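Local coordinates for protein probable ss-1,3-N-acetylglucosaminyltransferase (Staphylococcus aureus subsp. aureus N315, PDB 6H21) that is a probable glycosyltransferase of family 2, with a GT-A type domain that holds uridine-diphosphate-N-acetylglucosamine and manganese in this structure, at residues E53-I57 with T96-S101; E104-D110 with V174-K180. One frame throughout, in Å; residues are numbered along the deposited sequence.

Both contacts belong to the same mixed sheet of the GT-A domain, and their centres lie about 11 Å apart. Contact 1 lays helix 91-100 on strand 52-58; the chain then turns out of that helix into strand 105-108, which contact 2 pairs with strand 177-179. The two meet directly: Lys-180 NZ probably donates hydrogen bonds to Ser-101 O (2.8 Å) and to Leu-98 O, at the C-terminal end of the helix, while Leu-98 CD2 packs on Phe-108 CZ at 3.6 Å. Contact 2 reaches the ligand itself through Asp-110, whereas in contact 1 the side chain of Ile-57 stays about 7 Å from uridine-diphosphate-N-acetylglucosamine.

Contact 1 (E53-I57 with T96-S101); sequences ELIII and TGLKMS
Glu-53 opens the contact at its polar end, where its OE2 comes 4.1 Å from Ser-101 CA. This carboxylate bonds to Ser-23 and forms a salt bridge with Arg-79; Ser-101 OG bonds to the same Ser-23, so a carboxylate and a small hydroxyl both find a polar partner at this edge. Ile-55 follows, a branched residue that divides its work between two arms. Its CG2, anti to the backbone N, meets the methyl of Met-100 (CG2 to CE 3.7 Å), while CD1 points at the helix end, 3.9 Å from both Ser-101 CB and Gly-97 O. Ile-57 ends the row. Its CD1 meets Met-100 SD tip to tip at 3.5 Å, its CG1 lies 4.0 Å from Gly-97 N, and its CG2 crosses to Thr-96 CB. Gly-97, lacking a side chain, lets the isoleucines come down on bare helix backbone. In the flexible Met-100, the bend at the last torsion (chi3 69°) swings CE onto Ile-55, while SD, placed by the earlier torsions, meets Ile-57. The axes of helix and strand pass 9.0 Å apart at 143°, so the helix runs roughly antiparallel to the strand it covers, as in the Rossmann-like alpha/beta/alpha sandwich of GT-A glycosyltransferases.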
# COMPACT_ATOMS: atom_id res chain seq x y z
N GLU C 53 -37.97 -42.33 -5.25
CA GLU C 53 -39.11 -41.48 -5.44
C GLU C 53 -38.62 -40.10 -5.86
O GLU C 53 -37.52 -39.69 -5.50
CB GLU C 53 -39.96 -41.38 -4.17
CG GLU C 53 -39.21 -40.92 -2.93
CD GLU C 53 -40.02 -40.92 -1.64
OE1 GLU C 53 -41.18 -41.34 -1.66
OE2 GLU C 53 -39.48 -40.50 -0.61
N LEU C 54 -39.47 -39.39 -6.58
CA LEU C 54 -39.29 -37.99 -6.82
C LEU C 54 -40.34 -37.24 -6.00
O LEU C 54 -41.55 -37.52 -6.11
CB LEU C 54 -39.43 -37.73 -8.31
CG LEU C 54 -39.52 -36.27 -8.71
CD1 LEU C 54 -38.26 -35.52 -8.33
CD2 LEU C 54 -39.79 -36.15 -10.19
N ILE C 55 -39.86 -36.34 -5.12
CA ILE C 55 -40.72 -35.46 -4.34
C ILE C 55 -40.63 -34.07 -4.96
O ILE C 55 -39.58 -33.46 -4.92
CB ILE C 55 -40.31 -35.43 -2.85
CG1 ILE C 55 -40.23 -36.83 -2.23
CG2 ILE C 55 -41.24 -34.53 -2.05
CD1 ILE C 55 -39.61 -36.88 -0.85
N ILE C 56 -41.73 -33.59 -5.54
CA ILE C 56 -41.80 -32.24 -6.09
C ILE C 56 -42.50 -31.32 -5.08
O ILE C 56 -43.63 -31.57 -4.67
CB ILE C 56 -42.52 -32.22 -7.46
CG1 ILE C 56 -41.99 -33.31 -8.40
CG2 ILE C 56 -42.42 -30.83 -8.07
CD1 ILE C 56 -42.75 -33.42 -9.70
N ILE C 57 -41.81 -30.25 -4.70
CA ILE C 57 -42.39 -29.24 -3.83
C ILE C 57 -42.52 -27.94 -4.62
O ILE C 57 -41.53 -27.31 -4.89
CB ILE C 57 -41.54 -29.03 -2.57
CG1 ILE C 57 -41.10 -30.35 -1.94
CG2 ILE C 57 -42.30 -28.12 -1.60
CD1 ILE C 57 -42.24 -31.13 -1.34
N THR C 96 -39.25 -28.79 3.28
CA THR C 96 -40.52 -29.53 3.20
C THR C 96 -40.30 -30.96 2.68
O THR C 96 -40.88 -31.91 3.20
CB THR C 96 -41.54 -28.82 2.31
OG1 THR C 96 -41.63 -27.44 2.68
CG2 THR C 96 -42.91 -29.46 2.39
N GLY C 97 -39.47 -31.08 1.63
CA GLY C 97 -39.05 -32.35 1.03
C GLY C 97 -38.32 -33.27 2.01
O GLY C 97 -38.59 -34.46 2.03
N LEU C 98 -37.40 -32.73 2.80
CA LEU C 98 -36.65 -33.53 3.81
C LEU C 98 -37.62 -34.22 4.78
O LEU C 98 -37.46 -35.43 5.07
CB LEU C 98 -35.66 -32.62 4.54
CG LEU C 98 -34.46 -32.19 3.70
CD1 LEU C 98 -33.65 -31.10 4.39
CD2 LEU C 98 -33.59 -33.40 3.38
N LYS C 99 -38.62 -33.48 5.27
CA LYS C 99 -39.60 -34.00 6.25
C LYS C 99 -40.45 -35.11 5.61
O LYS C 99 -40.90 -36.02 6.30
CB LYS C 99 -40.45 -32.84 6.77
N MET C 100 -40.67 -35.03 4.29
CA MET C 100 -41.48 -36.00 3.56
C MET C 100 -40.70 -37.29 3.28
O MET C 100 -41.32 -38.34 3.14
CB MET C 100 -41.98 -35.40 2.24
CG MET C 100 -43.08 -34.39 2.46
SD MET C 100 -43.52 -33.45 0.98
CE MET C 100 -44.29 -34.73 -0.00
N SER C 101 -39.38 -37.22 3.15
CA SER C 101 -38.59 -38.40 2.78
C SER C 101 -38.25 -39.23 4.03
O SER C 101 -37.80 -38.70 5.03
CB SER C 101 -37.33 -38.00 2.05
OG SER C 101 -36.47 -39.12 1.90

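Contact 2 (E104-D110 with V174-K180); sequences EYVFFLD and VLKMFKK. With UD1 (uridine-diphosphate-N-acetylglucosamine), chain X.
Val-106 and Phe-178 form the hydrogen-bonded pair at the heart of this contact: Val-106 N donates to Phe-178 O at 2.9 Å and Phe-178 N to Val-106 O at 2.8 Å. Two residues along, Lys-180 N gives a nearly straight bond (176°) to Glu-104 O, though tilted out of the carbonyl plane. The non-hydrogen-bonded pairs carry their side chains on the other face of the sheet. Met-177 sets its CG against Tyr-105 CB, and its SD sits 4.6 Å from the Tyr-105 ring centroid, an oblique Met-aromatic contact. The Phe-107 ring has CG anti to the backbone N (chi1 -167°); Lys-176 O lies 3.5 Å above one face, offset toward the rim. That buried oxygen has no hydrogen-bond partner in the model, only a CA-H contact from Phe-107. On the Val-106 side, Phe-108 and Phe-178 meet obliquely, their planes at 68°, while Val-174 CG2 packs on Phe-108 CB; beta-branched and aromatic residues suit these buried faces. This antiparallel pairing extends the GT-A sheet beyond its parallel strands, and strand 105-108 leads into Asp-110 of a probable DxD motif beside manganese. Asp-110 OD2 accepts a 2.7 Å hydrogen bond from O4' of uridine-diphosphate-N-acetylglucosamine; OD1 is in a salt bridge with Arg-94 and touches Leu-175 CD2, while the leucine's other methyl, CD1, lies near O3' of the ligand as apolar lining. At the far end a water donates to Tyr-105 OH and accepts from Lys-179 NZ, and the hydroxyl also bonds to Ser-132 O. Beyond this shell, helix 119-129 places Leu-123 against Phe-107 and Met-177, and helix 198-207 brings Thr-203 to Val-174 and Phe-178.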
# COMPACT_ATOMS: atom_id res chain seq x y z
N GLU C 104 -33.15 -43.64 2.54
CA GLU C 104 -31.80 -43.86 3.03
C GLU C 104 -30.94 -42.64 2.69
O GLU C 104 -30.18 -42.17 3.52
CB GLU C 104 -31.23 -45.12 2.39
CG GLU C 104 -29.97 -45.62 3.06
CD GLU C 104 -29.40 -46.94 2.55
OE1 GLU C 104 -28.26 -47.26 2.96
OE2 GLU C 104 -30.06 -47.63 1.73
N TYR C 105 -31.07 -42.16 1.45
CA TYR C 105 -30.37 -41.00 0.94
C TYR C 105 -31.38 -40.02 0.31
O TYR C 105 -32.38 -40.45 -0.25
CB TYR C 105 -29.36 -41.40 -0.13
CG TYR C 105 -28.14 -42.13 0.37
CD1 TYR C 105 -27.03 -41.43 0.82
CD2 TYR C 105 -28.07 -43.51 0.35
CE1 TYR C 105 -25.89 -42.09 1.27
CE2 TYR C 105 -26.93 -44.19 0.78
CZ TYR C 105 -25.84 -43.47 1.25
OH TYR C 105 -24.72 -44.11 1.68
N VAL C 106 -31.06 -38.72 0.36
CA VAL C 106 -31.73 -37.73 -0.45
C VAL C 106 -30.76 -37.19 -1.50
O VAL C 106 -29.52 -37.24 -1.36
CB VAL C 106 -32.33 -36.59 0.39
CG1 VAL C 106 -33.36 -37.09 1.40
CG2 VAL C 106 -31.25 -35.75 1.06
N PHE C 107 -31.35 -36.66 -2.57
CA PHE C 107 -30.62 -36.02 -3.64
C PHE C 107 -31.39 -34.77 -4.06
O PHE C 107 -32.56 -34.85 -4.49
CB PHE C 107 -30.42 -36.98 -4.82
CG PHE C 107 -29.40 -36.46 -5.80
CD1 PHE C 107 -29.64 -35.30 -6.51
CD2 PHE C 107 -28.20 -37.11 -5.99
CE1 PHE C 107 -28.69 -34.80 -7.40
CE2 PHE C 107 -27.25 -36.60 -6.87
CZ PHE C 107 -27.50 -35.46 -7.58
N PHE C 108 -30.74 -33.60 -3.95
CA PHE C 108 -31.36 -32.35 -4.34
C PHE C 108 -31.13 -32.11 -5.83
O PHE C 108 -30.00 -32.08 -6.32
CB PHE C 108 -30.87 -31.19 -3.46
CG PHE C 108 -31.20 -31.36 -2.00
CD1 PHE C 108 -32.47 -31.11 -1.52
CD2 PHE C 108 -30.24 -31.80 -1.10
CE1 PHE C 108 -32.78 -31.29 -0.18
CE2 PHE C 108 -30.54 -31.98 0.24
CZ PHE C 108 -31.81 -31.71 0.70
N LEU C 109 -32.23 -31.92 -6.54
CA LEU C 109 -32.26 -31.62 -7.96
C LEU C 109 -32.98 -30.28 -8.14
O LEU C 109 -34.09 -30.13 -7.68
CB LEU C 109 -32.98 -32.75 -8.70
CG LEU C 109 -33.31 -32.48 -10.16
CD1 LEU C 109 -32.04 -32.32 -11.00
CD2 LEU C 109 -34.17 -33.60 -10.71
N ASP C 110 -32.34 -29.34 -8.83
CA ASP C 110 -33.00 -28.10 -9.20
C ASP C 110 -33.87 -28.37 -10.44
O ASP C 110 -33.52 -29.23 -11.28
CB ASP C 110 -31.99 -26.95 -9.36
CG ASP C 110 -31.35 -26.53 -8.05
OD1 ASP C 110 -31.86 -26.93 -6.97
OD2 ASP C 110 -30.35 -25.79 -8.10
N VAL C 174 -25.68 -28.13 -2.96
CA VAL C 174 -26.35 -29.28 -2.39
C VAL C 174 -26.78 -30.27 -3.48
O VAL C 174 -27.57 -31.20 -3.19
CB VAL C 174 -27.55 -28.84 -1.53
CG1 VAL C 174 -27.10 -27.92 -0.41
CG2 VAL C 174 -28.63 -28.19 -2.38
N LEU C 175 -26.24 -30.12 -4.70
CA LEU C 175 -26.66 -30.98 -5.83
C LEU C 175 -25.83 -32.28 -5.83
O LEU C 175 -24.98 -32.54 -6.69
CB LEU C 175 -26.54 -30.17 -7.12
CG LEU C 175 -27.22 -28.80 -7.06
CD1 LEU C 175 -26.98 -28.03 -8.34
CD2 LEU C 175 -28.72 -28.93 -6.79
N LYS C 176 -26.14 -33.10 -4.83
CA LYS C 176 -25.32 -34.20 -4.34
C LYS C 176 -26.23 -35.21 -3.63
O LYS C 176 -27.39 -34.91 -3.35
CB LYS C 176 -24.29 -33.67 -3.34
CG LYS C 176 -23.25 -32.71 -3.91
CD LYS C 176 -22.37 -32.09 -2.86
CE LYS C 176 -21.20 -31.32 -3.43
NZ LYS C 176 -21.61 -30.18 -4.29
N MET C 177 -25.68 -36.38 -3.29
CA MET C 177 -26.44 -37.42 -2.58
C MET C 177 -25.99 -37.45 -1.11
O MET C 177 -24.86 -37.73 -0.81
CB MET C 177 -26.25 -38.78 -3.26
CG MET C 177 -27.05 -39.89 -2.63
SD MET C 177 -27.02 -41.43 -3.58
CE MET C 177 -27.89 -40.93 -5.06
N PHE C 178 -26.92 -37.15 -0.20
CA PHE C 178 -26.71 -37.00 1.23
C PHE C 178 -27.43 -38.12 2.01
O PHE C 178 -28.58 -38.34 1.80
CB PHE C 178 -27.30 -35.68 1.73
CG PHE C 178 -26.67 -34.40 1.25
CD1 PHE C 178 -27.06 -33.81 0.06
CD2 PHE C 178 -25.73 -33.75 2.03
CE1 PHE C 178 -26.51 -32.61 -0.35
CE2 PHE C 178 -25.18 -32.55 1.61
CZ PHE C 178 -25.57 -31.98 0.42
N LYS C 179 -26.74 -38.75 2.97
CA LYS C 179 -27.35 -39.76 3.85
C LYS C 179 -28.35 -39.07 4.79
O LYS C 179 -28.01 -38.15 5.51
CB LYS C 179 -26.28 -40.52 4.63
CG LYS C 179 -26.82 -41.63 5.52
CD LYS C 179 -25.75 -42.50 6.12
CE LYS C 179 -25.47 -43.72 5.27
NZ LYS C 179 -24.41 -44.57 5.86
N LYS C 180 -29.58 -39.57 4.80
CA LYS C 180 -30.70 -38.90 5.45
C LYS C 180 -30.54 -38.89 6.98
O LYS C 180 -30.94 -37.94 7.65
CB LYS C 180 -32.02 -39.56 5.02
CG LYS C 180 -33.27 -38.87 5.54
CD LYS C 180 -33.49 -37.49 4.97
CE LYS C 180 -34.45 -36.62 5.76
NZ LYS C 180 -35.63 -37.36 6.26
C1' UD1 X . -28.20 -21.32 -8.11
C2' UD1 X . -26.94 -22.14 -7.82
C3' UD1 X . -27.33 -23.57 -7.45
C4' UD1 X . -28.33 -23.55 -6.29
C5' UD1 X . -29.50 -22.59 -6.56
C6' UD1 X . -30.43 -22.47 -5.36
C7' UD1 X . -24.89 -21.48 -9.03
C8' UD1 X . -24.11 -21.64 -10.31
N2' UD1 X . -26.05 -22.15 -8.97
O1' UD1 X . -28.87 -21.94 -9.21
O3' UD1 X . -26.16 -24.33 -7.09
O4' UD1 X . -28.84 -24.87 -6.10
O5' UD1 X . -29.03 -21.29 -6.95
O6' UD1 X . -29.74 -22.13 -4.16
O7' UD1 X . -24.49 -20.80 -8.10
N1 UD1 X . -37.01 -21.96 -6.49
C2 UD1 X . -37.94 -22.02 -5.43
N3 UD1 X . -38.61 -20.95 -5.04
C4 UD1 X . -38.44 -19.78 -5.65
C5 UD1 X . -37.53 -19.67 -6.70
C6 UD1 X . -36.80 -20.79 -7.11
O2 UD1 X . -38.14 -23.08 -4.82
O4 UD1 X . -39.12 -18.81 -5.24
C1B UD1 X . -36.30 -23.19 -6.83
C2B UD1 X . -36.20 -23.46 -8.32
O2' UD1 X . -37.41 -24.00 -8.83
C3B UD1 X . -35.03 -24.42 -8.37
C4B UD1 X . -34.15 -24.00 -7.19
O4B UD1 X . -34.95 -23.16 -6.35
O3B UD1 X . -35.47 -25.77 -8.19
C5B UD1 X . -32.93 -23.21 -7.62
O5B UD1 X . -33.32 -22.24 -8.58
PA UD1 X . -32.53 -22.01 -9.95
O1A UD1 X . -33.27 -20.94 -10.67
O2A UD1 X . -32.17 -23.33 -10.63
O3A UD1 X . -31.20 -21.38 -9.36
PB UD1 X . -29.86 -21.18 -10.20
O1B UD1 X . -29.55 -19.72 -10.22
O2B UD1 X . -29.88 -21.94 -11.52
O HOH W 1 -24.48 -46.16 3.47